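Long-range contacts in chitin-binding domain 3 protein (Micromonospora aurantiaca ATCC 27029, PDB 5OPF), which is a copper-dependent lytic polysaccharide monooxygenase of a family that cleaves crystalline polysaccharides oxidatively, probably acting on cellulose or chitin: residues G87-V92 with C188-F193; V115-Q120 with H170-I175; S3-A8 with R99-D104; L69-R74 with A82-G87. One frame throughout, in Å; residues are numbered along the deposited sequence.

Interaction 1. Residues G87-V92 with C188-F193; sequences GAWKTV and CSDVDF
Asp190 packs its carboxylate against the base of the Trp89 side chain. This is the tight, buried end of the contact. Asp190 OD2 lies 3.1 Å from Trp89 CB and 3.6 Å from Trp89 CG. The carboxylate and indole planes are nearly parallel, 10° apart. Asp190 CG stands anti to its own carbonyl carbon (chi1 -59°), which directs the acid at the tryptophan. The charge is answered by Arg10, which makes a salt bridge to OD2 and a cation-pi contact with the Trp89 ring. A water sits within hydrogen-bonding distance of Asp190 OD2 and Lys90 O. The indole NE1 bonds to Thr85 O. With an alanine here in place of Asp190, Arg10 would probably lose its carboxylate mate and a gap would open beside Trp89 CB.

The other end is looser. Thr91 CG2 rests 3.6 Å from Val191 O. A water links Thr91 OG1 to Asp192 OD2, while Asp192 OD1 takes the N-H of Gly194. Side chains of Val92 and Val191 only graze, with CG2 of Val92 4.4 Å from CG1 of Val191.

Backbone bonds join the two regions. Asp192 N donates to Val92 O at 2.9 Å, and Val92 N donates weakly to Asp190 O at 3.3 Å. Val92 and Val191 form a parallel bridge: a short parallel edge strand added to strand 183-192 in the beta-sandwich core of an LPMO.

Interaction 2. Residues V115-Q120 with H170-I175; sequences VYVTKQ and HVVYTI
His170 and Thr118 meet through a short hydrogen bond, 2.7 Å from Thr118 OG1 to His170 ND1; either atom could be the donor. The same hydroxyl accepts from Val171 N at 3.0 Å and an almost straight 174°. Thr118 OG1 sits between its backbone N and carbonyl carbon (chi1 48°), where it can serve both partners. On the far side of the imidazole, His170 NE2 donates to Gln120 OE1 at 2.9 Å. The amide oxygen lies close to the ring plane, but the donor stands above the plane of the amide. The ring is thus fixed at both nitrogens. A phenylalanine in place of His170 would probably leave Thr118 OG1 and Gln120 OE1 each short of one partner and the ring free to turn.

Further out, Gln120 OE1 also accepts from Thr167 N. Arg166 bonds to the carbonyls of Val117 and Thr118.

The strands themselves hold this group in place. Tyr116 N donates to Tyr173 O and Tyr173 N to Tyr116 O, each at 2.8 Å. Thr118 N donates to Val171 O. On one face, Val115 CG1 meets Val172 CG1 at 3.7 Å. Phe98 and Val100 of strand 97-104 pack against this valine face. On the other face, Tyr116 CE1 lies 3.9 Å from Ile175 CD1. Strands 110-118 and 169-178 run antiparallel, a regular ladder in one sheet of the beta-sandwich seen in LPMOs.

Interaction 3. Residues S3-A8 with R99-D104; sequences SVVDPA and RVKFFD
Ser3 and Phe103 exchange two backbone hydrogen bonds, the first of four between these antiparallel strands. Phe103 N to Ser3 O is 2.9 Å and almost straight, at 177°. Val5 N donates to Lys101 O, and Lys101 N to Asp6 O at 2.8 Å. The register slips by one residue between Val4 and Asp6, a beta bulge. Asp6 N has no partner there. A cis peptide bond follows, before Pro7.

The apolar contacts fall on two faces. On the inner one, Val4 CG1 meets Val100 CG1 at 3.7 Å, and Val4 CG2 lies 3.7 Å from Phe102 CD2. With Phe102 CG anti to the backbone N (chi1 -153°), the ring turns back under the neighbouring strand. Ser3 O then lies over its centre, 3.6 Å above the ring plane. Trp176 meets this ring edge to face. On the outer face, Val5 CG1 touches Phe103 CB. Val5 CG2 crosses the extended Lys101 chain at an angle, 3.8 Å from Lys101 CD.

One polar link is indirect: a water donates to Asp6 OD1 and Arg99 O.

The chemistry is mainly backbone bonding plus an apolar inner face. This probably helps to fix the strand that follows the copper ligand His1.

Interaction 4. Residues L69-R74 with A82-G87; sequences LCSGGR and ALDTVG
This is a polar contact between a loop turn, Leu69-Gly72, and Asp84 at the end of a short 3-10 segment, 82-84. The two segments flank the short helix 75-78, in the part of the chain that comes before strand 92-93. Ser71 OG donates to Asp84 OD2 at 2.6 Å, a short bond. It reaches the syn side of that oxygen, 24° out of the carboxylate plane. Asp84 OD1 accepts from Ser71 N at 3.0 Å, but weakly, since the angle is only 128°. Both carboxylate oxygens therefore face the one serine.

Leu69 to Gly72 is a type I beta turn, with Gly72 N bonded to Leu69 O. The serine also forms an ST motif: Arg74 N donates to Ser71 OG at 2.9 Å. A chi1 of 70° tucks Ser71 OG over its own backbone, within reach of Arg74 N and of the acid.

Waters widen the grip. One accepts from Cys70 N and donates to Asp84 OD1 at 2.8 Å. Another accepts from Arg74 NE and donates to Asp84 OD2 at 2.7 Å. Arg74 and Asp84 are thus linked through water rather than by direct contact of their charges.

The one apolar pair is Cys70 CB with Leu83 CB, 4.2 Å apart; Cys70 CB also lies 3.3 Å from Leu83 O. Arg10 bonds to Leu83 O, and Cys70 is tied by its disulfide to Cys188 of strand 183-192.

Along the chain, interaction 4 falls between the two segments of interaction 3 and closes before interaction 1 opens; those two share Gly87. Interaction 3 closes before interaction 2 opens, and its segments alternate with those of interaction 1. Interactions 1 and 2, centres 11 Å apart, meet through neighbouring strands 183-192 and 169-178 of the mixed sheet. Interaction 3, in the four-stranded antiparallel sheet, packs on interaction 2, their centres 13 Å apart, through Val4, Val100 and Thr174. Pro7 also touches Val92 and Val191. Interaction 4 has its centre about 18 Å from that of interaction 3. Cys70-Cys188 and Tyr173 tie it to the mixed sheet. Interactions 2 and 3 build the sandwich, while 1 and 4 join the loop region to it.

Interaction 1. Residues G87-V92 with C188-F193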
loop_
_atom_site.group_PDB
_atom_site.type_symbol
_atom_site.label_atom_id
_atom_site.label_comp_id
_atom_site.label_asym_id
_atom_site.label_seq_id
_atom_site.Cartn_x
_atom_site.Cartn_y
_atom_site.Cartn_z
ATOM N N GLY A 87 -4.705 -7.855 11.861
ATOM C CA GLY A 87 -3.964 -9.035 12.272
ATOM C C GLY A 87 -2.484 -8.919 11.950
ATOM O O GLY A 87 -1.986 -7.847 11.598
ATOM N N ALA A 88 -1.786 -10.054 12.075
ATOM C CA ALA A 88 -0.319 -10.089 12.014
ATOM C C ALA A 88 0.169 -10.220 10.566
ATOM O O ALA A 88 0.789 -11.207 10.164
ATOM C CB ALA A 88 0.219 -11.208 12.904
ATOM N N TRP A 89 -0.097 -9.178 9.783
ATOM C CA TRP A 89 0.434 -9.081 8.428
ATOM C C TRP A 89 1.956 -9.108 8.468
ATOM O O TRP A 89 2.578 -8.527 9.363
ATOM C CB TRP A 89 -0.013 -7.755 7.798
ATOM C CG TRP A 89 -1.485 -7.670 7.530
ATOM C CD1 TRP A 89 -2.462 -7.207 8.381
ATOM C CD2 TRP A 89 -2.158 -8.072 6.331
ATOM N NE1 TRP A 89 -3.690 -7.300 7.785
ATOM C CE2 TRP A 89 -3.535 -7.827 6.529
ATOM C CE3 TRP A 89 -1.733 -8.618 5.114
ATOM C CZ2 TRP A 89 -4.487 -8.116 5.559
ATOM C CZ3 TRP A 89 -2.680 -8.898 4.149
ATOM C CH2 TRP A 89 -4.043 -8.655 4.382
ATOM N N LYS A 90 2.569 -9.782 7.504
ATOM C CA LYS A 90 4.023 -9.851 7.471
ATOM C C LYS A 90 4.640 -8.479 7.213
ATOM O O LYS A 90 4.266 -7.775 6.266
ATOM C CB LYS A 90 4.489 -10.839 6.405
ATOM C CG LYS A 90 4.022 -12.264 6.627
ATOM C CD LYS A 90 4.387 -12.820 7.995
ATOM C CE LYS A 90 3.883 -14.255 8.134
ATOM N NZ LYS A 90 4.095 -14.788 9.508
ATOM N N THR A 91 5.626 -8.122 8.039
ATOM C CA THR A 91 6.353 -6.863 7.924
ATOM C C THR A 91 7.682 -7.065 7.201
ATOM O O THR A 91 8.204 -8.180 7.107
ATOM C CB THR A 91 6.647 -6.286 9.316
ATOM O OG1 THR A 91 7.409 -7.237 10.070
ATOM C CG2 THR A 91 5.372 -5.970 10.078
ATOM N N VAL A 92 8.259 -5.956 6.744
ATOM C CA VAL A 92 9.674 -5.905 6.378
ATOM C C VAL A 92 10.354 -4.868 7.261
ATOM O O VAL A 92 9.702 -3.906 7.718
ATOM C CB VAL A 92 9.893 -5.598 4.890
ATOM C CG1 VAL A 92 9.287 -6.700 4.017
ATOM C CG2 VAL A 92 9.337 -4.237 4.509
ATOM N N CYS A 188 -1.362 0.244 1.519
ATOM C CA CYS A 188 -0.859 -0.032 2.866
ATOM C C CYS A 188 0.330 -0.968 2.779
ATOM O O CYS A 188 0.244 -1.991 2.091
ATOM C CB CYS A 188 -1.929 -0.727 3.707
ATOM S SG CYS A 188 -3.282 0.331 4.177
ATOM N N SER A 189 1.407 -0.651 3.505
ATOM C CA SER A 189 2.566 -1.539 3.620
ATOM C C SER A 189 2.900 -1.759 5.091
ATOM O O SER A 189 3.091 -0.789 5.841
ATOM C CB SER A 189 3.817 -0.952 2.955
ATOM O OG SER A 189 3.596 -0.678 1.590
ATOM N N ASP A 190 3.008 -3.020 5.498
ATOM C CA ASP A 190 3.379 -3.340 6.870
ATOM C C ASP A 190 4.892 -3.331 7.030
ATOM O O ASP A 190 5.621 -3.958 6.255
ATOM C CB ASP A 190 2.783 -4.687 7.266
ATOM C CG ASP A 190 1.277 -4.681 7.163
ATOM O OD1 ASP A 190 0.649 -4.071 8.060
ATOM O OD2 ASP A 190 0.734 -5.254 6.166
ATOM N N VAL A 191 5.359 -2.597 8.041
ATOM C CA VAL A 191 6.786 -2.431 8.282
ATOM C C VAL A 191 7.080 -2.603 9.762
ATOM O O VAL A 191 6.189 -2.549 10.612
ATOM C CB VAL A 191 7.315 -1.064 7.783
ATOM C CG1 VAL A 191 7.081 -0.915 6.297
ATOM C CG2 VAL A 191 6.694 0.085 8.565
ATOM N N ASP A 192 8.358 -2.789 10.073
ATOM C CA ASP A 192 8.814 -2.836 11.455
ATOM C C ASP A 192 10.042 -1.943 11.536
ATOM O O ASP A 192 11.056 -2.222 10.887
ATOM C CB ASP A 192 9.118 -4.275 11.871
ATOM C CG ASP A 192 9.343 -4.418 13.369
ATOM O OD1 ASP A 192 10.022 -3.557 13.970
ATOM O OD2 ASP A 192 8.830 -5.403 13.956
ATOM N N PHE A 193 9.943 -0.861 12.308
ATOM C CA PHE A 193 11.024 0.108 12.470
ATOM C C PHE A 193 12.149 -0.392 13.370
ATOM O O PHE A 193 13.138 0.327 13.575
ATOM C CB PHE A 193 10.455 1.452 12.966
ATOM C CG PHE A 193 9.787 2.257 11.881
ATOM C CD1 PHE A 193 10.524 3.147 11.130
ATOM C CD2 PHE A 193 8.441 2.120 11.605
ATOM C CE1 PHE A 193 9.942 3.884 10.113
ATOM C CE2 PHE A 193 7.845 2.854 10.589
ATOM C CZ PHE A 193 8.597 3.737 9.832
HETATM O O HOH W 1 1.987 -7.235 4.749
HETATM O O HOH W 2 7.460 -7.350 12.802
#

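Interaction 2. Residues V115-Q120 with H170-I175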
loop_
_atom_site.group_PDB
_atom_site.type_symbol
_atom_site.label_atom_id
_atom_site.label_comp_id
_atom_site.label_asym_id
_atom_site.label_seq_id
_atom_site.Cartn_x
_atom_site.Cartn_y
_atom_site.Cartn_z
ATOM N N VAL A 115 3.245 9.938 1.389
ATOM C CA VAL A 115 3.606 8.821 2.260
ATOM C C VAL A 115 3.278 9.196 3.701
ATOM O O VAL A 115 3.814 10.179 4.237
ATOM C CB VAL A 115 5.088 8.439 2.117
ATOM C CG1 VAL A 115 5.465 7.312 3.092
ATOM C CG2 VAL A 115 5.414 8.045 0.686
ATOM N N TYR A 116 2.411 8.401 4.317
ATOM C CA TYR A 116 2.027 8.531 5.714
ATOM C C TYR A 116 2.555 7.323 6.486
ATOM O O TYR A 116 2.670 6.220 5.941
ATOM C CB TYR A 116 0.491 8.534 5.856
ATOM C CG TYR A 116 -0.200 9.687 5.173
ATOM C CD1 TYR A 116 -0.545 9.631 3.832
ATOM C CD2 TYR A 116 -0.503 10.840 5.871
ATOM C CE1 TYR A 116 -1.156 10.694 3.211
ATOM C CE2 TYR A 116 -1.119 11.913 5.250
ATOM C CZ TYR A 116 -1.435 11.829 3.915
ATOM O OH TYR A 116 -2.047 12.894 3.272
ATOM N N VAL A 117 2.838 7.510 7.778
ATOM C CA VAL A 117 3.183 6.407 8.667
ATOM C C VAL A 117 2.374 6.545 9.946
ATOM O O VAL A 117 2.180 7.650 10.467
ATOM C CB VAL A 117 4.698 6.346 8.966
ATOM C CG1 VAL A 117 5.030 5.299 10.029
ATOM C CG2 VAL A 117 5.478 6.054 7.690
ATOM N N THR A 118 1.950 5.405 10.484
ATOM C CA THR A 118 1.224 5.381 11.740
ATOM C C THR A 118 2.064 5.953 12.878
ATOM O O THR A 118 3.301 5.889 12.886
ATOM C CB THR A 118 0.737 3.959 12.058
ATOM O OG1 THR A 118 1.796 3.015 11.889
ATOM C CG2 THR A 118 -0.396 3.585 11.131
ATOM N N LYS A 119 1.357 6.540 13.831
ATOM C CA LYS A 119 1.955 7.135 15.009
ATOM C C LYS A 119 2.270 6.071 16.057
ATOM O O LYS A 119 1.553 5.076 16.204
ATOM C CB LYS A 119 0.978 8.157 15.596
ATOM C CG LYS A 119 0.666 9.308 14.655
ATOM C CD LYS A 119 -0.653 10.010 14.991
ATOM C CE LYS A 119 -0.992 11.061 13.948
ATOM N NZ LYS A 119 -2.236 11.810 14.295
ATOM N N GLN A 120 3.354 6.289 16.802
ATOM C CA GLN A 120 3.673 5.387 17.900
ATOM C C GLN A 120 2.481 5.291 18.841
ATOM O O GLN A 120 1.882 6.303 19.221
ATOM C CB GLN A 120 4.923 5.854 18.644
ATOM C CG GLN A 120 5.515 4.789 19.565
ATOM C CD GLN A 120 6.154 3.629 18.818
ATOM O OE1 GLN A 120 6.439 3.724 17.626
ATOM N NE2 GLN A 120 6.380 2.524 19.525
ATOM N N HIS A 170 4.440 -1.085 12.369
ATOM C CA HIS A 170 3.731 0.098 11.890
ATOM C C HIS A 170 3.136 -0.186 10.514
ATOM O O HIS A 170 3.370 -1.241 9.921
ATOM C CB HIS A 170 4.672 1.314 11.896
ATOM C CG HIS A 170 4.772 1.930 13.240
ATOM N ND1 HIS A 170 3.740 2.686 13.748
ATOM C CD2 HIS A 170 5.721 1.853 14.204
ATOM C CE1 HIS A 170 4.064 3.067 14.971
ATOM N NE2 HIS A 170 5.253 2.569 15.275
ATOM N N VAL A 171 2.350 0.772 10.021
ATOM C CA VAL A 171 1.811 0.726 8.669
ATOM C C VAL A 171 2.186 2.017 7.950
ATOM O O VAL A 171 2.034 3.116 8.500
ATOM C CB VAL A 171 0.281 0.523 8.670
ATOM C CG1 VAL A 171 -0.254 0.415 7.247
ATOM C CG2 VAL A 171 -0.103 -0.734 9.457
ATOM N N VAL A 172 2.688 1.871 6.727
ATOM C CA VAL A 172 2.884 2.964 5.784
ATOM C C VAL A 172 1.651 3.017 4.891
ATOM O O VAL A 172 1.156 1.986 4.421
ATOM C CB VAL A 172 4.153 2.729 4.938
ATOM C CG1 VAL A 172 4.435 3.931 4.044
ATOM C CG2 VAL A 172 5.361 2.416 5.819
ATOM N N TYR A 173 1.136 4.222 4.653
ATOM C CA TYR A 173 0.022 4.420 3.729
ATOM C C TYR A 173 0.482 5.388 2.658
ATOM O O TYR A 173 0.820 6.541 2.959
ATOM C CB TYR A 173 -1.199 4.990 4.431
ATOM C CG TYR A 173 -2.504 4.912 3.666
ATOM C CD1 TYR A 173 -2.971 3.698 3.149
ATOM C CD2 TYR A 173 -3.320 6.030 3.519
ATOM C CE1 TYR A 173 -4.199 3.601 2.501
ATOM C CE2 TYR A 173 -4.550 5.940 2.884
ATOM C CZ TYR A 173 -4.987 4.727 2.391
ATOM O OH TYR A 173 -6.240 4.645 1.818
ATOM N N THR A 174 0.503 4.918 1.416
ATOM C CA THR A 174 0.976 5.694 0.281
ATOM C C THR A 174 -0.204 5.956 -0.652
ATOM O O THR A 174 -0.922 5.020 -1.049
ATOM C CB THR A 174 2.116 4.957 -0.447
ATOM O OG1 THR A 174 3.216 4.742 0.451
ATOM C CG2 THR A 174 2.623 5.762 -1.629
ATOM N N ILE A 175 -0.383 7.222 -1.021
ATOM C CA ILE A 175 -1.431 7.659 -1.943
ATOM C C ILE A 175 -0.752 8.186 -3.201
ATOM O O ILE A 175 0.037 9.136 -3.137
ATOM C CB ILE A 175 -2.322 8.756 -1.332
ATOM C CG1 ILE A 175 -2.945 8.274 -0.022
ATOM C CG2 ILE A 175 -3.405 9.191 -2.359
ATOM C CD1 ILE A 175 -3.830 9.303 0.665
#

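Interaction 3. Residues S3-A8 with R99-D104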
loop_
_atom_site.group_PDB
_atom_site.type_symbol
_atom_site.label_atom_id
_atom_site.label_comp_id
_atom_site.label_asym_id
_atom_site.label_seq_id
_atom_site.Cartn_x
_atom_site.Cartn_y
_atom_site.Cartn_z
ATOM N N SER A 3 2.262 -0.209 -7.825
ATOM C CA SER A 3 2.118 -0.304 -6.380
ATOM C C SER A 3 3.419 0.120 -5.722
ATOM O O SER A 3 4.444 0.321 -6.378
ATOM C CB SER A 3 1.775 -1.740 -5.968
ATOM O OG SER A 3 1.385 -1.813 -4.598
ATOM N N VAL A 4 3.368 0.228 -4.393
ATOM C CA VAL A 4 4.594 0.277 -3.600
ATOM C C VAL A 4 5.166 -1.131 -3.547
ATOM O O VAL A 4 4.498 -2.071 -3.100
ATOM C CB VAL A 4 4.325 0.796 -2.180
ATOM C CG1 VAL A 4 5.599 0.720 -1.359
ATOM C CG2 VAL A 4 3.783 2.224 -2.206
ATOM N N VAL A 5 6.401 -1.279 -4.027
ATOM C CA VAL A 5 7.050 -2.589 -4.084
ATOM C C VAL A 5 8.112 -2.766 -3.004
ATOM O O VAL A 5 8.547 -3.903 -2.757
ATOM C CB VAL A 5 7.624 -2.883 -5.491
ATOM C CG1 VAL A 5 6.506 -2.915 -6.513
ATOM C CG2 VAL A 5 8.683 -1.869 -5.901
ATOM N N ASP A 6 8.528 -1.693 -2.341
ATOM C CA ASP A 6 9.515 -1.778 -1.265
ATOM C C ASP A 6 9.314 -0.526 -0.417
ATOM O O ASP A 6 9.644 0.575 -0.869
ATOM C CB ASP A 6 10.931 -1.821 -1.840
ATOM C CG ASP A 6 11.973 -2.104 -0.790
ATOM O OD1 ASP A 6 11.656 -1.978 0.412
ATOM O OD2 ASP A 6 13.123 -2.439 -1.167
ATOM N N PRO A 7 8.741 -0.646 0.792
ATOM C CA PRO A 7 8.295 -1.861 1.478
ATOM C C PRO A 7 7.005 -2.354 0.834
ATOM O O PRO A 7 6.046 -1.583 0.707
ATOM C CB PRO A 7 8.077 -1.388 2.917
ATOM C CG PRO A 7 7.673 0.053 2.767
ATOM C CD PRO A 7 8.435 0.565 1.578
ATOM N N ALA A 8 6.988 -3.613 0.398
ATOM C CA ALA A 8 5.873 -4.137 -0.384
ATOM C C ALA A 8 4.533 -3.856 0.289
ATOM O O ALA A 8 4.357 -4.077 1.496
ATOM C CB ALA A 8 6.046 -5.650 -0.552
ATOM N N ARG A 99 12.960 4.851 2.470
ATOM C CA ARG A 99 12.597 5.187 1.104
ATOM C C ARG A 99 11.481 4.269 0.637
ATOM O O ARG A 99 11.562 3.049 0.818
ATOM C CB ARG A 99 13.821 5.027 0.193
ATOM C CG ARG A 99 14.925 5.994 0.584
ATOM C CD ARG A 99 16.311 5.535 0.183
ATOM N NE ARG A 99 16.517 5.479 -1.261
ATOM C CZ ARG A 99 16.543 6.532 -2.071
ATOM N NH1 ARG A 99 16.328 7.757 -1.597
ATOM N NH2 ARG A 99 16.780 6.360 -3.361
ATOM N N VAL A 100 10.458 4.853 0.018
ATOM C CA VAL A 100 9.351 4.106 -0.564
ATOM C C VAL A 100 9.595 4.004 -2.061
ATOM O O VAL A 100 9.655 5.026 -2.754
ATOM C CB VAL A 100 8.016 4.812 -0.277
ATOM C CG1 VAL A 100 6.874 4.164 -1.054
ATOM C CG2 VAL A 100 7.726 4.828 1.234
ATOM N N LYS A 101 9.740 2.780 -2.570
ATOM C CA LYS A 101 9.911 2.550 -4.001
ATOM C C LYS A 101 8.550 2.284 -4.622
ATOM O O LYS A 101 7.890 1.284 -4.293
ATOM C CB LYS A 101 10.839 1.372 -4.280
ATOM C CG LYS A 101 11.137 1.206 -5.765
ATOM C CD LYS A 101 12.031 0.002 -6.034
ATOM C CE LYS A 101 12.128 -0.326 -7.521
ATOM N NZ LYS A 101 13.049 -1.489 -7.759
ATOM N N PHE A 102 8.137 3.186 -5.514
ATOM C CA PHE A 102 6.891 3.059 -6.247
ATOM C C PHE A 102 7.188 2.575 -7.660
ATOM O O PHE A 102 8.039 3.150 -8.338
ATOM C CB PHE A 102 6.125 4.384 -6.298
ATOM C CG PHE A 102 4.670 4.157 -6.432
ATOM C CD1 PHE A 102 4.116 3.782 -7.645
ATOM C CD2 PHE A 102 3.860 4.209 -5.318
ATOM C CE1 PHE A 102 2.766 3.476 -7.725
ATOM C CE2 PHE A 102 2.526 3.916 -5.390
ATOM C CZ PHE A 102 1.975 3.544 -6.587
ATOM N N PHE A 103 6.483 1.534 -8.110
ATOM C CA PHE A 103 6.641 0.976 -9.452
ATOM C C PHE A 103 5.349 1.170 -10.234
ATOM O O PHE A 103 4.275 0.772 -9.762
ATOM C CB PHE A 103 6.984 -0.516 -9.349
ATOM C CG PHE A 103 7.032 -1.246 -10.666
ATOM C CD1 PHE A 103 7.813 -0.806 -11.719
ATOM C CD2 PHE A 103 6.266 -2.393 -10.847
ATOM C CE1 PHE A 103 7.843 -1.508 -12.926
ATOM C CE2 PHE A 103 6.295 -3.089 -12.045
ATOM C CZ PHE A 103 7.073 -2.637 -13.083
ATOM N N ASP A 104 5.460 1.786 -11.416
ATOM C CA ASP A 104 4.333 2.058 -12.312
ATOM C C ASP A 104 4.605 1.357 -13.638
ATOM O O ASP A 104 5.535 1.722 -14.362
ATOM C CB ASP A 104 4.163 3.565 -12.516
ATOM C CG ASP A 104 3.079 3.932 -13.523
ATOM O OD1 ASP A 104 2.296 3.055 -13.924
ATOM O OD2 ASP A 104 3.033 5.130 -13.884
HETATM O O HOH W 3 11.790 0.606 2.220
#

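Interaction 4. Residues L69-R74 with A82-G87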
loop_
_atom_site.group_PDB
_atom_site.type_symbol
_atom_site.label_atom_id
_atom_site.label_comp_id
_atom_site.label_asym_id
_atom_site.label_seq_id
_atom_site.Cartn_x
_atom_site.Cartn_y
_atom_site.Cartn_z
ATOM N N LEU A 69 -9.068 1.975 4.734
ATOM C CA LEU A 69 -7.947 2.600 4.027
ATOM C C LEU A 69 -7.240 1.608 3.108
ATOM O O LEU A 69 -6.914 1.935 1.961
ATOM C CB LEU A 69 -6.957 3.234 5.012
ATOM C CG LEU A 69 -7.345 4.637 5.496
ATOM C CD1 LEU A 69 -8.591 4.632 6.366
ATOM C CD2 LEU A 69 -6.197 5.293 6.219
ATOM N N CYS A 70 -6.988 0.391 3.594
ATOM C CA CYS A 70 -6.155 -0.542 2.840
ATOM C C CYS A 70 -6.863 -1.160 1.635
ATOM O O CYS A 70 -6.186 -1.713 0.754
ATOM C CB CYS A 70 -5.589 -1.616 3.764
ATOM S SG CYS A 70 -4.573 -0.953 5.114
ATOM N N SER A 71 -8.194 -1.087 1.583
ATOM C CA SER A 71 -8.962 -1.510 0.420
ATOM C C SER A 71 -9.353 -0.345 -0.477
ATOM O O SER A 71 -10.137 -0.537 -1.414
ATOM C CB SER A 71 -10.227 -2.227 0.855
ATOM O OG SER A 71 -11.128 -1.314 1.436
ATOM N N GLY A 72 -8.853 0.857 -0.214
ATOM C CA GLY A 72 -9.234 2.014 -1.016
ATOM C C GLY A 72 -10.705 2.354 -0.897
ATOM O O GLY A 72 -11.323 2.759 -1.890
ATOM N N GLY A 73 -11.283 2.206 0.291
ATOM C CA GLY A 73 -12.707 2.445 0.447
ATOM C C GLY A 73 -13.543 1.369 -0.208
ATOM O O GLY A 73 -14.600 1.665 -0.781
ATOM N N ARG A 74 -13.104 0.111 -0.114
ATOM C CA ARG A 74 -13.807 -1.015 -0.725
ATOM C C ARG A 74 -14.023 -0.777 -2.216
ATOM O O ARG A 74 -15.070 -1.094 -2.779
ATOM C CB ARG A 74 -15.109 -1.345 0.012
ATOM C CG ARG A 74 -14.854 -1.636 1.485
ATOM C CD ARG A 74 -16.076 -2.174 2.214
ATOM N NE ARG A 74 -15.799 -2.227 3.639
ATOM C CZ ARG A 74 -16.577 -1.744 4.599
ATOM N NH1 ARG A 74 -17.766 -1.231 4.321
ATOM N NH2 ARG A 74 -16.151 -1.769 5.851
ATOM N N ALA A 82 -10.388 -7.749 1.794
ATOM C CA ALA A 82 -9.639 -8.550 2.760
ATOM C C ALA A 82 -8.342 -7.884 3.208
ATOM O O ALA A 82 -7.762 -8.302 4.221
ATOM C CB ALA A 82 -9.349 -9.937 2.200
ATOM N N LEU A 83 -7.885 -6.845 2.507
ATOM C CA LEU A 83 -6.717 -6.108 2.973
ATOM C C LEU A 83 -7.031 -5.238 4.182
ATOM O O LEU A 83 -6.092 -4.714 4.797
ATOM C CB LEU A 83 -6.120 -5.269 1.836
ATOM C CG LEU A 83 -5.799 -6.022 0.541
ATOM C CD1 LEU A 83 -5.090 -5.056 -0.390
ATOM C CD2 LEU A 83 -4.969 -7.278 0.799
ATOM N N ASP A 84 -8.311 -5.056 4.528
ATOM C CA ASP A 84 -8.685 -4.281 5.705
ATOM C C ASP A 84 -8.680 -5.112 6.988
ATOM O O ASP A 84 -8.881 -4.559 8.078
ATOM C CB ASP A 84 -10.087 -3.666 5.525
ATOM C CG ASP A 84 -10.130 -2.558 4.480
ATOM O OD1 ASP A 84 -9.140 -1.795 4.364
ATOM O OD2 ASP A 84 -11.199 -2.438 3.819
ATOM N N THR A 85 -8.492 -6.427 6.902
ATOM C CA THR A 85 -8.538 -7.262 8.098
ATOM C C THR A 85 -7.417 -6.879 9.057
ATOM O O THR A 85 -6.308 -6.558 8.640
ATOM C CB THR A 85 -8.422 -8.720 7.674
ATOM O OG1 THR A 85 -9.500 -8.990 6.773
ATOM C CG2 THR A 85 -8.486 -9.671 8.871
ATOM N N VAL A 86 -7.714 -6.896 10.347
ATOM C CA VAL A 86 -6.749 -6.593 11.397
ATOM C C VAL A 86 -6.032 -7.886 11.784
ATOM O O VAL A 86 -6.691 -8.899 12.037
ATOM C CB VAL A 86 -7.498 -5.996 12.603
ATOM C CG1 VAL A 86 -6.585 -5.785 13.774
ATOM C CG2 VAL A 86 -8.178 -4.694 12.212
ATOM N N GLY A 87 -4.705 -7.855 11.861
ATOM C CA GLY A 87 -3.964 -9.035 12.272
ATOM C C GLY A 87 -2.484 -8.919 11.950
ATOM O O GLY A 87 -1.986 -7.847 11.598
HETATM O O HOH W 4 -8.013 -0.229 6.357
HETATM O O HOH W 5 -13.448 -3.783 4.288
#